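Side-chain contacts in putative fluoride ion transporter CrcB (Bordetella pertussis, PDB 5NKQ), which forms a fluoride-specific channel in the bacterial inner membrane that lets fluoride leave the cell, lowering its toxicity, and that does not conduct chloride: residues F9-I14 and R68-T73; G34-T39 and S86-D91; G46-G51 and L120-L125; V90-R95 and A99-Y104. All coordinates share one frame; numbering follows the deposited sequence.

Interactions 1, 2 and 3 join transmembrane helices distant in sequence, whereas interaction 4 closes the short turn between helix 83-95 and helix 98-126. Interaction 1 ties helix 6-30 to helix 65-79; interaction 3 ties helix 37-59 to helix 98-126, and the two touch through Val72 and Ile50. Interactions 2 and 4 lie on the other side of the chain's centre from interaction 1, their centres about 8 Å apart, against about 33 Å between the centres of interactions 1 and 4. They share Val90 and Asp91, and the Glu88 OE2 to Tyr104 OH contact links them beside a fluoride pocket. The segments of interactions 1, 2 and 3 alternate along the chain, so contacts distant in sequence bundle the transmembrane helices of one subunit.

Interaction 1. Residues F9-I14 and R68-T73; sequences FIAIGI and RLAAVT
Ala11 is the first residue of 9-14 to meet 68-73, its CB lying 3.9 Å from Ala70 CB. Its carbonyl adds a polar component: Ala70 CA approaches Ala11 O at 3.4 Å in a CA-H...O contact, and the methyl of Ala70 presses on the same oxygen. The small alanines let the backbones come close: Ile12 CA stands 4.6 Å from Ala70 CA. Ile12 then reaches across with its longer branch. Its CG1 lies anti to the carbonyl carbon (chi1 -68°), a rotation that lays CG1 against Leu69, 3.8 Å from Leu69 CB and also near the Leu69 carbonyl oxygen. The extended arm beyond carries Ile12 CD1 to the methyl of Thr73, 3.8 Å from Thr73 CG2, so Ile12 meets two residues one helical turn apart. Trp24 of the second subunit packs on Ile12, Leu69 and Thr73, extending this apolar cluster into the dimer. The short axes of 9-14 and 68-73 approach to 7.5 Å and run roughly parallel, crossing at -32°. No hydrogen bond joins the segments; this is close, alanine-mediated packing of two transmembrane helices in the Fluc channel fold, at the dimer interface.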
loop_
_atom_site.group_PDB
_atom_site.type_symbol
_atom_site.label_atom_id
_atom_site.label_comp_id
_atom_site.label_asym_id
_atom_site.label_seq_id
_atom_site.Cartn_x
_atom_site.Cartn_y
_atom_site.Cartn_z
ATOM N N PHE A 9 -5.229 -10.876 17.322
ATOM C CA PHE A 9 -5.584 -11.378 15.998
ATOM C C PHE A 9 -7.028 -11.040 15.653
ATOM O O PHE A 9 -7.331 -10.665 14.514
ATOM C CB PHE A 9 -5.354 -12.888 15.925
ATOM C CG PHE A 9 -3.920 -13.273 15.704
ATOM C CD1 PHE A 9 -3.054 -13.423 16.774
ATOM C CD2 PHE A 9 -3.438 -13.487 14.424
ATOM C CE1 PHE A 9 -1.733 -13.776 16.572
ATOM C CE2 PHE A 9 -2.118 -13.840 14.214
ATOM C CZ PHE A 9 -1.264 -13.986 15.289
ATOM N N ILE A 10 -7.933 -11.165 16.626
ATOM C CA ILE A 10 -9.329 -10.809 16.394
ATOM C C ILE A 10 -9.462 -9.312 16.145
ATOM O O ILE A 10 -10.194 -8.882 15.246
ATOM C CB ILE A 10 -10.199 -11.267 17.578
ATOM C CG1 ILE A 10 -10.058 -12.776 17.791
ATOM C CG2 ILE A 10 -11.654 -10.893 17.349
ATOM C CD1 ILE A 10 -10.860 -13.302 18.961
ATOM N N ALA A 11 -8.753 -8.498 16.930
ATOM C CA ALA A 11 -8.830 -7.050 16.761
ATOM C C ALA A 11 -8.308 -6.623 15.395
ATOM O O ALA A 11 -8.849 -5.699 14.777
ATOM C CB ALA A 11 -8.051 -6.350 17.875
ATOM N N ILE A 12 -7.257 -7.283 14.908
ATOM C CA ILE A 12 -6.731 -6.955 13.587
ATOM C C ILE A 12 -7.676 -7.448 12.499
ATOM O O ILE A 12 -7.942 -6.738 11.521
ATOM C CB ILE A 12 -5.314 -7.533 13.420
ATOM C CG1 ILE A 12 -4.338 -6.803 14.341
ATOM C CG2 ILE A 12 -4.858 -7.437 11.970
ATOM C CD1 ILE A 12 -2.950 -7.381 14.334
ATOM N N GLY A 13 -8.209 -8.662 12.656
ATOM C CA GLY A 13 -9.112 -9.199 11.652
ATOM C C GLY A 13 -10.382 -8.382 11.506
ATOM O O GLY A 13 -10.838 -8.124 10.390
ATOM N N ILE A 14 -10.970 -7.967 12.631
ATOM C CA ILE A 14 -12.168 -7.134 12.574
ATOM C C ILE A 14 -11.853 -5.791 11.931
ATOM O O ILE A 14 -12.608 -5.297 11.084
ATOM C CB ILE A 14 -12.770 -6.963 13.982
ATOM C CG1 ILE A 14 -13.271 -8.308 14.514
ATOM C CG2 ILE A 14 -13.898 -5.942 13.963
ATOM C CD1 ILE A 14 -13.856 -8.231 15.908
ATOM N N ARG A 68 -4.505 0.321 18.791
ATOM C CA ARG A 68 -3.700 0.646 17.619
ATOM C C ARG A 68 -3.633 -0.517 16.639
ATOM O O ARG A 68 -3.486 -0.300 15.431
ATOM C CB ARG A 68 -2.292 1.071 18.038
ATOM C CG ARG A 68 -1.483 0.005 18.755
ATOM C CD ARG A 68 -0.061 0.488 19.004
ATOM N NE ARG A 68 0.726 -0.466 19.780
ATOM C CZ ARG A 68 0.844 -0.435 21.103
ATOM N NH1 ARG A 68 0.224 0.506 21.803
ATOM N NH2 ARG A 68 1.581 -1.343 21.726
ATOM N N LEU A 69 -3.742 -1.753 17.131
ATOM C CA LEU A 69 -3.724 -2.902 16.232
ATOM C C LEU A 69 -5.011 -2.987 15.420
ATOM O O LEU A 69 -4.981 -3.331 14.233
ATOM C CB LEU A 69 -3.499 -4.187 17.028
ATOM C CG LEU A 69 -2.106 -4.349 17.639
ATOM C CD1 LEU A 69 -2.040 -5.594 18.508
ATOM C CD2 LEU A 69 -1.047 -4.398 16.547
ATOM N N ALA A 70 -6.151 -2.671 16.039
ATOM C CA ALA A 70 -7.416 -2.718 15.313
ATOM C C ALA A 70 -7.566 -1.531 14.369
ATOM O O ALA A 70 -8.121 -1.678 13.275
ATOM C CB ALA A 70 -8.584 -2.773 16.296
ATOM N N ALA A 71 -7.066 -0.360 14.762
ATOM C CA ALA A 71 -7.220 0.862 13.981
ATOM C C ALA A 71 -6.164 0.991 12.886
ATOM O O ALA A 71 -6.499 1.247 11.726
ATOM C CB ALA A 71 -7.170 2.084 14.904
ATOM N N VAL A 72 -4.889 0.824 13.235
ATOM C CA VAL A 72 -3.804 1.052 12.286
ATOM C C VAL A 72 -3.466 -0.241 11.555
ATOM O O VAL A 72 -3.613 -0.331 10.332
ATOM C CB VAL A 72 -2.558 1.623 12.987
ATOM C CG1 VAL A 72 -1.471 1.917 11.968
ATOM C CG2 VAL A 72 -2.918 2.874 13.772
ATOM N N THR A 73 -3.000 -1.247 12.301
ATOM C CA THR A 73 -2.631 -2.518 11.684
ATOM C C THR A 73 -3.830 -3.169 11.005
ATOM O O THR A 73 -3.702 -3.748 9.919
ATOM C CB THR A 73 -2.031 -3.457 12.732
ATOM O OG1 THR A 73 -0.947 -2.800 13.399
ATOM C CG2 THR A 73 -1.518 -4.732 12.079
#

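Interaction 2. Residues G34-T39 and S86-D91; sequences GWPWGT and SAETVD
Thr39 and Glu88 meet at one of the fluoride pockets of this Fluc channel, where the first turn of helix 37-59 faces helix 83-95. Thr39 is itself a pocket residue, and Pro36 occupies the N-cap position of its helix, at the centre of an inverse gamma turn.

The polar part is one hydrogen bond, from Thr39 OG1 to Glu88 OE1 at 2.7 Å, received on the syn lone pair of the carboxylate. The two side chains come from opposite directions. With chi1 at -66°, Glu88 CG swings beside the backbone N, and the chain beyond it is extended, which carries the carboxylate across to the start of the other helix. That carboxylate has further partners: OE1 is also hydrogen-bonded to a polar side chain of another protein's chain, and OE2 to Tyr104 OH. Bonds at both oxygens restrict the rotation of this buried group, and they would probably stabilise its charge.

The rest is van der Waals contact of carbon atoms with the same carboxylate. Pro36 slides past Glu88 in the opposite direction, with its ring carbons beside the acid: Pro36 CG is 3.9 Å from Glu88 CD. On the Thr39 side, the methyl turns to the second oxygen, Thr39 CG2 lying 3.4 Å from Glu88 OE2, while Pro36 CB lies 3.4 Å from Glu88 OE1.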
loop_
_atom_site.group_PDB
_atom_site.type_symbol
_atom_site.label_atom_id
_atom_site.label_comp_id
_atom_site.label_asym_id
_atom_site.label_seq_id
_atom_site.Cartn_x
_atom_site.Cartn_y
_atom_site.Cartn_z
ATOM N N GLY A 34 -10.878 6.087 -16.469
ATOM C CA GLY A 34 -9.572 6.579 -16.860
ATOM C C GLY A 34 -8.610 6.754 -15.705
ATOM O O GLY A 34 -7.391 6.725 -15.897
ATOM N N TRP A 35 -9.143 6.930 -14.493
ATOM C CA TRP A 35 -8.322 7.175 -13.317
ATOM C C TRP A 35 -8.906 6.409 -12.135
ATOM O O TRP A 35 -10.124 6.484 -11.893
ATOM C CB TRP A 35 -8.249 8.672 -13.006
ATOM C CG TRP A 35 -7.173 9.047 -12.033
ATOM C CD1 TRP A 35 -7.290 9.144 -10.677
ATOM C CD2 TRP A 35 -5.817 9.386 -12.344
ATOM N NE1 TRP A 35 -6.090 9.519 -10.125
ATOM C CE2 TRP A 35 -5.169 9.674 -11.127
ATOM C CE3 TRP A 35 -5.086 9.472 -13.532
ATOM C CZ2 TRP A 35 -3.827 10.042 -11.063
ATOM C CZ3 TRP A 35 -3.754 9.838 -13.468
ATOM C CH2 TRP A 35 -3.139 10.117 -12.242
ATOM N N PRO A 36 -8.085 5.662 -11.393
ATOM C CA PRO A 36 -8.584 4.915 -10.217
ATOM C C PRO A 36 -8.759 5.817 -9.000
ATOM O O PRO A 36 -8.001 5.775 -8.025
ATOM C CB PRO A 36 -7.497 3.850 -10.012
ATOM C CG PRO A 36 -6.592 3.926 -11.223
ATOM C CD PRO A 36 -6.685 5.330 -11.694
ATOM N N TRP A 37 -9.794 6.662 -9.047
ATOM C CA TRP A 37 -10.027 7.604 -7.958
ATOM C C TRP A 37 -10.388 6.895 -6.657
ATOM O O TRP A 37 -10.131 7.430 -5.573
ATOM C CB TRP A 37 -11.127 8.596 -8.340
ATOM C CG TRP A 37 -10.717 9.578 -9.398
ATOM C CD1 TRP A 37 -11.133 9.605 -10.697
ATOM C CD2 TRP A 37 -9.804 10.673 -9.247
ATOM N NE1 TRP A 37 -10.539 10.650 -11.364
ATOM C CE2 TRP A 37 -9.718 11.321 -10.495
ATOM C CE3 TRP A 37 -9.051 11.168 -8.177
ATOM C CZ2 TRP A 37 -8.910 12.438 -10.704
ATOM C CZ3 TRP A 37 -8.250 12.279 -8.386
ATOM C CH2 TRP A 37 -8.186 12.900 -9.639
ATOM N N GLY A 38 -10.978 5.701 -6.739
ATOM C CA GLY A 38 -11.341 4.986 -5.525
ATOM C C GLY A 38 -10.130 4.461 -4.777
ATOM O O GLY A 38 -10.030 4.605 -3.555
ATOM N N THR A 39 -9.198 3.835 -5.500
ATOM C CA THR A 39 -7.962 3.378 -4.874
ATOM C C THR A 39 -7.166 4.550 -4.316
ATOM O O THR A 39 -6.618 4.471 -3.209
ATOM C CB THR A 39 -7.115 2.594 -5.878
ATOM O OG1 THR A 39 -7.900 1.544 -6.456
ATOM C CG2 THR A 39 -5.896 1.991 -5.189
ATOM N N SER A 86 -0.079 -1.069 -7.371
ATOM C CA SER A 86 0.974 -1.566 -8.249
ATOM C C SER A 86 0.398 -2.138 -9.540
ATOM O O SER A 86 0.933 -1.889 -10.627
ATOM C CB SER A 86 1.810 -2.618 -7.519
ATOM O OG SER A 86 2.920 -3.025 -8.300
ATOM N N ALA A 87 -0.692 -2.903 -9.443
ATOM C CA ALA A 87 -1.284 -3.499 -10.637
ATOM C C ALA A 87 -1.910 -2.438 -11.533
ATOM O O ALA A 87 -1.828 -2.533 -12.764
ATOM C CB ALA A 87 -2.321 -4.549 -10.241
ATOM N N GLU A 88 -2.545 -1.425 -10.938
ATOM C CA GLU A 88 -3.105 -0.337 -11.732
ATOM C C GLU A 88 -2.009 0.431 -12.459
ATOM O O GLU A 88 -2.152 0.764 -13.643
ATOM C CB GLU A 88 -3.916 0.603 -10.839
ATOM C CG GLU A 88 -5.170 -0.023 -10.249
ATOM C CD GLU A 88 -5.722 0.767 -9.075
ATOM O OE1 GLU A 88 -6.945 0.699 -8.831
ATOM O OE2 GLU A 88 -4.932 1.456 -8.394
ATOM N N THR A 89 -0.902 0.716 -11.769
ATOM C CA THR A 89 0.200 1.439 -12.395
ATOM C C THR A 89 0.846 0.613 -13.501
ATOM O O THR A 89 1.161 1.139 -14.575
ATOM C CB THR A 89 1.235 1.831 -11.338
ATOM O OG1 THR A 89 0.613 2.657 -10.347
ATOM C CG2 THR A 89 2.390 2.593 -11.970
ATOM N N VAL A 90 1.046 -0.686 -13.259
ATOM C CA VAL A 90 1.628 -1.553 -14.281
ATOM C C VAL A 90 0.724 -1.615 -15.507
ATOM O O VAL A 90 1.203 -1.629 -16.649
ATOM C CB VAL A 90 1.902 -2.953 -13.697
ATOM C CG1 VAL A 90 2.157 -3.963 -14.807
ATOM C CG2 VAL A 90 3.092 -2.902 -12.750
ATOM N N ASP A 91 -0.595 -1.635 -15.296
ATOM C CA ASP A 91 -1.514 -1.641 -16.430
ATOM C C ASP A 91 -1.437 -0.341 -17.221
ATOM O O ASP A 91 -1.660 -0.345 -18.438
ATOM C CB ASP A 91 -2.947 -1.887 -15.958
ATOM C CG ASP A 91 -3.899 -2.151 -17.113
ATOM O OD1 ASP A 91 -3.863 -3.270 -17.667
ATOM O OD2 ASP A 91 -4.675 -1.240 -17.473
#

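Interaction 3. Residues G46-G51 and L120-L125; sequences GGYLIG and LATVRL
Tyr48 carries its CG anti to the backbone N (chi1 178°), sending the ring out from helix 37-59 toward Thr122, while Thr122 holds OG1 anti to its carbonyl carbon (chi1 -60°) and offers the hydroxyl to the phenol. The two side chains cross at about a right angle. Tyr48 OH donates to Thr122 OG1 over 3.1 Å, and OG1 sits at the edge of the ring, near its plane. The methyl branch also touches the phenol, with Thr122 CG2 3.3 Å from Tyr48 OH. Thr122 OG1 is in addition hydrogen-bonded to the carbonyl of Leu118, one turn earlier on its own helix, a bond that helps to fix the hydroxyl facing Tyr48.

These are transmembrane helices of the Fluc fold, and Gly47, next to Tyr48, belongs to one of its fluoride pockets. Farther along, the helices come close at a glycine: Gly51 CA lies 4.5 Å from Leu120 CA, an approach that depends on Gly51 having no side chain. Its carbonyl oxygen receives a CA-H...O contact from Leu120 CA at 3.5 Å. The end of the leucine also comes up to this oxygen, Leu120 CD2 lying 3.3 Å from Gly51 O. Val54 of helix 37-59 packs on Leu120 from the same chain, and Val90 of the second subunit touches it too.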
loop_
_atom_site.group_PDB
_atom_site.type_symbol
_atom_site.label_atom_id
_atom_site.label_comp_id
_atom_site.label_asym_id
_atom_site.label_seq_id
_atom_site.Cartn_x
_atom_site.Cartn_y
_atom_site.Cartn_z
ATOM N N GLY A 46 -6.433 6.883 4.082
ATOM C CA GLY A 46 -5.665 6.069 5.008
ATOM C C GLY A 46 -4.360 6.724 5.418
ATOM O O GLY A 46 -3.915 6.582 6.560
ATOM N N GLY A 47 -3.728 7.448 4.493
ATOM C CA GLY A 47 -2.517 8.172 4.841
ATOM C C GLY A 47 -2.773 9.280 5.844
ATOM O O GLY A 47 -1.975 9.501 6.758
ATOM N N TYR A 48 -3.894 9.988 5.692
ATOM C CA TYR A 48 -4.250 11.024 6.655
ATOM C C TYR A 48 -4.613 10.421 8.007
ATOM O O TYR A 48 -4.223 10.951 9.054
ATOM C CB TYR A 48 -5.405 11.865 6.112
ATOM C CG TYR A 48 -5.885 12.947 7.054
ATOM C CD1 TYR A 48 -5.221 14.164 7.141
ATOM C CD2 TYR A 48 -7.008 12.756 7.850
ATOM C CE1 TYR A 48 -5.657 15.157 7.998
ATOM C CE2 TYR A 48 -7.453 13.743 8.710
ATOM C CZ TYR A 48 -6.773 14.941 8.780
ATOM O OH TYR A 48 -7.210 15.928 9.634
ATOM N N LEU A 49 -5.350 9.308 8.004
ATOM C CA LEU A 49 -5.834 8.742 9.259
ATOM C C LEU A 49 -4.712 8.113 10.075
ATOM O O LEU A 49 -4.804 8.063 11.307
ATOM C CB LEU A 49 -6.934 7.717 8.982
ATOM C CG LEU A 49 -8.273 8.302 8.528
ATOM C CD1 LEU A 49 -9.289 7.199 8.269
ATOM C CD2 LEU A 49 -8.797 9.287 9.561
ATOM N N ILE A 50 -3.653 7.627 9.425
ATOM C CA ILE A 50 -2.546 7.078 10.200
ATOM C C ILE A 50 -1.707 8.201 10.799
ATOM O O ILE A 50 -1.100 8.025 11.861
ATOM C CB ILE A 50 -1.697 6.114 9.353
ATOM C CG1 ILE A 50 -0.759 5.308 10.256
ATOM C CG2 ILE A 50 -0.909 6.864 8.288
ATOM C CD1 ILE A 50 -0.015 4.203 9.543
ATOM N N GLY A 51 -1.663 9.365 10.150
ATOM C CA GLY A 51 -1.077 10.527 10.795
ATOM C C GLY A 51 -1.883 10.965 12.002
ATOM O O GLY A 51 -1.322 11.386 13.017
ATOM N N LEU A 120 -0.738 14.288 11.217
ATOM C CA LEU A 120 0.052 14.562 12.413
ATOM C C LEU A 120 -0.166 15.991 12.897
ATOM O O LEU A 120 -0.334 16.228 14.099
ATOM C CB LEU A 120 1.534 14.314 12.132
ATOM C CG LEU A 120 1.960 12.879 11.823
ATOM C CD1 LEU A 120 3.360 12.860 11.231
ATOM C CD2 LEU A 120 1.902 12.025 13.078
ATOM N N ALA A 121 -0.174 16.954 11.972
ATOM C CA ALA A 121 -0.309 18.352 12.361
ATOM C C ALA A 121 -1.713 18.674 12.852
ATOM O O ALA A 121 -1.885 19.580 13.674
ATOM C CB ALA A 121 0.066 19.261 11.190
ATOM N N THR A 122 -2.726 17.952 12.367
ATOM C CA THR A 122 -4.098 18.228 12.782
ATOM C C THR A 122 -4.301 17.907 14.257
ATOM O O THR A 122 -4.875 18.707 15.004
ATOM C CB THR A 122 -5.079 17.434 11.920
ATOM O OG1 THR A 122 -4.924 17.809 10.546
ATOM C CG2 THR A 122 -6.512 17.709 12.354
ATOM N N VAL A 123 -3.834 16.737 14.696
ATOM C CA VAL A 123 -4.018 16.343 16.089
ATOM C C VAL A 123 -3.116 17.164 17.002
ATOM O O VAL A 123 -3.544 17.623 18.068
ATOM C CB VAL A 123 -3.769 14.834 16.251
ATOM C CG1 VAL A 123 -3.801 14.441 17.720
ATOM C CG2 VAL A 123 -4.799 14.044 15.462
ATOM N N ARG A 124 -1.857 17.367 16.603
ATOM C CA ARG A 124 -0.937 18.148 17.423
ATOM C C ARG A 124 -1.401 19.593 17.568
ATOM O O ARG A 124 -1.107 20.240 18.578
ATOM C CB ARG A 124 0.469 18.090 16.828
ATOM C CG ARG A 124 1.116 16.716 16.929
ATOM C CD ARG A 124 2.336 16.596 16.029
ATOM N NE ARG A 124 2.971 15.287 16.155
ATOM C CZ ARG A 124 3.964 14.859 15.382
ATOM N NH1 ARG A 124 4.437 15.635 14.416
ATOM N NH2 ARG A 124 4.481 13.652 15.570
ATOM N N LEU A 125 -2.127 20.112 16.575
ATOM C CA LEU A 125 -2.702 21.446 16.700
ATOM C C LEU A 125 -3.848 21.456 17.704
ATOM O O LEU A 125 -3.967 22.385 18.512
ATOM C CB LEU A 125 -3.169 21.940 15.327
ATOM C CG LEU A 125 -3.771 23.338 15.135
ATOM C CD1 LEU A 125 -5.281 23.327 15.337
ATOM C CD2 LEU A 125 -3.109 24.364 16.047
#

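Interaction 4. Residues V90-R95 and A99-Y104; sequences VDMLCR and ATAAAY. Unlike the reference sequence in segment 90-95: Cys94 (reference Glu).
Met92 and Tyr104 cross at about a right angle, the thioether end of the methionine approaching the tyrosine ring obliquely. Met92 turns its CG away from the carbonyl carbon (chi1 -63°), and the chain stays extended to its methyl, which puts SD and CE against 99-104. Met92 CE stands 4.3 Å from the Tyr104 ring centroid, 29° off the ring normal, an off-centre CH-pi contact. The sulfur is farther away, with SD 5.1 Å from the Tyr104 centroid and well off the normal, which makes this an oblique Met-aromatic contact. On its way, the sulfur passes over the backbone of 99-104, Met92 SD lying 3.7 Å from Ala101 CA, and touches the methyl of Thr100. At its root, the methionine rests against a small residue, Met92 CB lying 3.7 Å from Ala101 CB. Leu93 reaches the same methyl with one branch, Leu93 CD2 being 3.7 Å from Ala101 CB, so the Ala101 methyl touches two successive side chains of 90-95.

Tyr104 itself helps to bind fluoride. Its ring also meets Phe85 and, edge to face, Trp35, and its hydroxyl is hydrogen-bonded to Glu88 OE2. The segments run nearly antiparallel, their axes 8.6 Å apart at closest approach, forming the hairpin between helix 83-95 and helix 98-126, with Pro36, just before helix 37-59, packing on both Met92 and Tyr104.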
loop_
_atom_site.group_PDB
_atom_site.type_symbol
_atom_site.label_atom_id
_atom_site.label_comp_id
_atom_site.label_asym_id
_atom_site.label_seq_id
_atom_site.Cartn_x
_atom_site.Cartn_y
_atom_site.Cartn_z
ATOM N N VAL A 90 1.046 -0.686 -13.259
ATOM C CA VAL A 90 1.628 -1.553 -14.281
ATOM C C VAL A 90 0.724 -1.615 -15.507
ATOM O O VAL A 90 1.203 -1.629 -16.649
ATOM C CB VAL A 90 1.902 -2.953 -13.697
ATOM C CG1 VAL A 90 2.157 -3.963 -14.807
ATOM C CG2 VAL A 90 3.092 -2.902 -12.750
ATOM N N ASP A 91 -0.595 -1.635 -15.296
ATOM C CA ASP A 91 -1.514 -1.641 -16.430
ATOM C C ASP A 91 -1.437 -0.341 -17.221
ATOM O O ASP A 91 -1.660 -0.345 -18.438
ATOM C CB ASP A 91 -2.947 -1.887 -15.958
ATOM C CG ASP A 91 -3.899 -2.151 -17.113
ATOM O OD1 ASP A 91 -3.863 -3.270 -17.667
ATOM O OD2 ASP A 91 -4.675 -1.240 -17.473
ATOM N N MET A 92 -1.132 0.774 -16.557
ATOM C CA MET A 92 -0.914 2.019 -17.284
ATOM C C MET A 92 0.360 1.960 -18.116
ATOM O O MET A 92 0.413 2.533 -19.210
ATOM C CB MET A 92 -0.855 3.199 -16.313
ATOM C CG MET A 92 -2.137 3.439 -15.530
ATOM S SD MET A 92 -1.980 4.805 -14.362
ATOM C CE MET A 92 -3.596 4.786 -13.591
ATOM N N LEU A 93 1.388 1.264 -17.623
ATOM C CA LEU A 93 2.655 1.202 -18.344
ATOM C C LEU A 93 2.533 0.378 -19.619
ATOM O O LEU A 93 3.077 0.758 -20.662
ATOM C CB LEU A 93 3.746 0.634 -17.436
ATOM C CG LEU A 93 4.162 1.513 -16.256
ATOM C CD1 LEU A 93 5.148 0.781 -15.363
ATOM C CD2 LEU A 93 4.756 2.823 -16.752
ATOM N N CYS A 94 1.828 -0.754 -19.559
ATOM C CA CYS A 94 1.661 -1.577 -20.750
ATOM C C CYS A 94 0.733 -0.929 -21.771
ATOM O O CYS A 94 0.770 -1.304 -22.947
ATOM C CB CYS A 94 1.142 -2.965 -20.371
ATOM S SG CYS A 94 -0.501 -2.983 -19.632
ATOM N N ARG A 95 -0.096 0.028 -21.350
ATOM C CA ARG A 95 -0.904 0.795 -22.289
ATOM C C ARG A 95 -0.101 1.870 -23.009
ATOM O O ARG A 95 -0.529 2.337 -24.070
ATOM C CB ARG A 95 -2.084 1.449 -21.567
ATOM C CG ARG A 95 -3.219 0.505 -21.225
ATOM C CD ARG A 95 -4.174 1.162 -20.243
ATOM N NE ARG A 95 -4.633 2.465 -20.713
ATOM C CZ ARG A 95 -5.056 3.439 -19.913
ATOM N NH1 ARG A 95 -5.066 3.260 -18.598
ATOM N NH2 ARG A 95 -5.458 4.595 -20.423
ATOM N N ALA A 99 3.150 9.070 -18.909
ATOM C CA ALA A 99 2.908 10.290 -18.146
ATOM C C ALA A 99 1.763 10.115 -17.158
ATOM O O ALA A 99 1.784 10.710 -16.074
ATOM C CB ALA A 99 2.620 11.456 -19.092
ATOM N N THR A 100 0.761 9.306 -17.509
ATOM C CA THR A 100 -0.334 9.039 -16.584
ATOM C C THR A 100 0.118 8.132 -15.446
ATOM O O THR A 100 -0.276 8.331 -14.290
ATOM C CB THR A 100 -1.514 8.418 -17.334
ATOM O OG1 THR A 100 -1.962 9.321 -18.352
ATOM C CG2 THR A 100 -2.665 8.124 -16.383
ATOM N N ALA A 101 0.950 7.134 -15.752
ATOM C CA ALA A 101 1.444 6.234 -14.714
ATOM C C ALA A 101 2.334 6.970 -13.721
ATOM O O ALA A 101 2.225 6.759 -12.507
ATOM C CB ALA A 101 2.196 5.065 -15.348
ATOM N N ALA A 102 3.221 7.836 -14.217
ATOM C CA ALA A 102 4.074 8.612 -13.324
ATOM C C ALA A 102 3.253 9.582 -12.484
ATOM O O ALA A 102 3.572 9.823 -11.314
ATOM C CB ALA A 102 5.134 9.362 -14.129
ATOM N N ALA A 103 2.190 10.146 -13.063
ATOM C CA ALA A 103 1.324 11.039 -12.303
ATOM C C ALA A 103 0.541 10.277 -11.240
ATOM O O ALA A 103 0.314 10.793 -10.141
ATOM C CB ALA A 103 0.372 11.777 -13.244
ATOM N N TYR A 104 0.121 9.047 -11.549
ATOM C CA TYR A 104 -0.611 8.257 -10.565
ATOM C C TYR A 104 0.302 7.797 -9.436
ATOM O O TYR A 104 -0.101 7.791 -8.268
ATOM C CB TYR A 104 -1.280 7.059 -11.240
ATOM C CG TYR A 104 -2.110 6.220 -10.295
ATOM C CD1 TYR A 104 -3.193 6.769 -9.621
ATOM C CD2 TYR A 104 -1.816 4.881 -10.083
ATOM C CE1 TYR A 104 -3.957 6.007 -8.757
ATOM C CE2 TYR A 104 -2.575 4.111 -9.223
ATOM C CZ TYR A 104 -3.644 4.679 -8.561
ATOM O OH TYR A 104 -4.402 3.916 -7.702
#